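Local coordinates for penicillin-binding protein activator LpoA (Escherichia coli, PDB 6DR3) that regulates peptidoglycan synthesis by stimulating the transpeptidase activity of penicillin-binding protein 1A in vitro, here represented by its amino-terminal domain, at residues 168-171 with 172-175. Numbering follows the deposited sequence.
Sequences DENI and LQGW
I171 turns CG2 anti to its own backbone N, while W175, with chi1 at -83°, places CG anti to its carbonyl carbon, and these two torsions bring the methyl branch alongside the pyrrole part of the indole. The contact between the side chains is local and apolar: I171 CG2 lies 3.7 Å from W175 CD1 and nearly as close to NE1, the two side chains running side by side in the same direction. A carbonyl also meets the ring, I171 O reaching W175 CD1 obliquely at 3.3 Å. That same oxygen accepts the amide of W175 (N to I171 O 2.9 Å, N-H...O 157°), and this i to i+4 hydrogen bond of helix 170-185 sets the spacing at which the side chains touch.

The helix starts just before, with E169 at the N-cap position. The carbonyl O of E169 takes Q173 N at 2.9 Å, followed by G174 N to N170 O, also 2.9 Å. E169 and L172 point the same way, and the carboxylate brushes the leucine methyl, with OE2 3.7 Å from L172 CD2. Both carboxylate oxygens have polar partners: OE2 forms a salt bridge with R127, outside this stretch, and OE1 accepts the backbone N of N166.

In this all-helical domain with TPR-like motifs, I171, L172 and W175 all pack on I130 of helix 123-132, and W175 also meets I145, T148 and L152 of helix 138-153. The start of helix 170-185 thus packs on helix 123-132 through three apolar side chains and on helix 138-153 through W175, while R127 ties the N-cap residue to helix 123-132 and probably favours an ionised glutamate.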
loop_
_atom_site.group_PDB
_atom_site.type_symbol
_atom_site.label_atom_id
_atom_site.label_comp_id
_atom_site.label_asym_id
_atom_site.label_seq_id
_atom_site.Cartn_x
_atom_site.Cartn_y
_atom_site.Cartn_z
ATOM N N ASP A 168 -14.486 -16.179 -2.499
ATOM C CA ASP A 168 -13.148 -16.428 -1.978
ATOM C C ASP A 168 -12.550 -15.221 -1.261
ATOM O O ASP A 168 -11.354 -15.236 -0.948
ATOM C CB ASP A 168 -12.220 -16.869 -3.113
ATOM C CG ASP A 168 -12.055 -15.806 -4.184
ATOM O OD1 ASP A 168 -12.691 -14.737 -4.075
ATOM O OD2 ASP A 168 -11.286 -16.043 -5.138
ATOM N N GLU A 169 -13.342 -14.185 -0.994
ATOM C CA GLU A 169 -12.854 -12.999 -0.289
ATOM C C GLU A 169 -13.251 -13.081 1.185
ATOM O O GLU A 169 -14.087 -12.327 1.686
ATOM C CB GLU A 169 -13.399 -11.733 -0.945
ATOM C CG GLU A 169 -12.814 -11.439 -2.314
ATOM C CD GLU A 169 -13.372 -10.168 -2.923
ATOM O OE1 GLU A 169 -14.558 -10.162 -3.315
ATOM O OE2 GLU A 169 -12.628 -9.168 -2.999
ATOM N N ASN A 170 -12.621 -14.028 1.886
ATOM C CA ASN A 170 -12.978 -14.266 3.281
ATOM C C ASN A 170 -12.478 -13.153 4.192
ATOM O O ASN A 170 -13.099 -12.875 5.223
ATOM C CB ASN A 170 -12.430 -15.612 3.753
ATOM C CG ASN A 170 -13.137 -16.123 5.001
ATOM O OD1 ASN A 170 -14.351 -15.965 5.148
ATOM N ND2 ASN A 170 -12.380 -16.728 5.908
ATOM N N ILE A 171 -11.361 -12.512 3.845
ATOM C CA ILE A 171 -10.873 -11.403 4.659
ATOM C C ILE A 171 -11.803 -10.202 4.522
ATOM O O ILE A 171 -12.189 -9.577 5.517
ATOM C CB ILE A 171 -9.421 -11.054 4.281
ATOM C CG1 ILE A 171 -8.482 -12.167 4.766
ATOM C CG2 ILE A 171 -9.010 -9.697 4.877
ATOM C CD1 ILE A 171 -7.018 -11.971 4.398
ATOM N N LEU A 172 -12.184 -9.866 3.287
ATOM C CA LEU A 172 -13.134 -8.778 3.084
ATOM C C LEU A 172 -14.466 -9.089 3.752
ATOM O O LEU A 172 -15.072 -8.213 4.379
ATOM C CB LEU A 172 -13.326 -8.522 1.589
ATOM C CG LEU A 172 -14.314 -7.415 1.211
ATOM C CD1 LEU A 172 -13.922 -6.085 1.838
ATOM C CD2 LEU A 172 -14.407 -7.288 -0.301
ATOM N N GLN A 173 -14.938 -10.332 3.634
ATOM C CA GLN A 173 -16.167 -10.716 4.317
ATOM C C GLN A 173 -16.044 -10.500 5.819
ATOM O O GLN A 173 -16.977 -10.010 6.462
ATOM C CB GLN A 173 -16.508 -12.176 4.016
ATOM C CG GLN A 173 -17.855 -12.616 4.577
ATOM C CD GLN A 173 -18.123 -14.096 4.393
ATOM O OE1 GLN A 173 -17.205 -14.886 4.169
ATOM N NE2 GLN A 173 -19.392 -14.481 4.487
ATOM N N GLY A 174 -14.895 -10.861 6.395
ATOM C CA GLY A 174 -14.686 -10.626 7.814
ATOM C C GLY A 174 -14.701 -9.152 8.165
ATOM O O GLY A 174 -15.256 -8.755 9.191
ATOM N N TRP A 175 -14.087 -8.319 7.320
ATOM C CA TRP A 175 -14.104 -6.880 7.559
ATOM C C TRP A 175 -15.524 -6.334 7.512
ATOM O O TRP A 175 -15.910 -5.514 8.353
ATOM C CB TRP A 175 -13.230 -6.161 6.533
ATOM C CG TRP A 175 -11.770 -6.140 6.874
ATOM C CD1 TRP A 175 -10.752 -6.704 6.159
ATOM C CD2 TRP A 175 -11.164 -5.519 8.012
ATOM N NE1 TRP A 175 -9.550 -6.470 6.781
ATOM C CE2 TRP A 175 -9.775 -5.744 7.922
ATOM C CE3 TRP A 175 -11.659 -4.793 9.100
ATOM C CZ2 TRP A 175 -8.877 -5.272 8.877
ATOM C CZ3 TRP A 175 -10.766 -4.324 10.046
ATOM C CH2 TRP A 175 -9.393 -4.565 9.929
#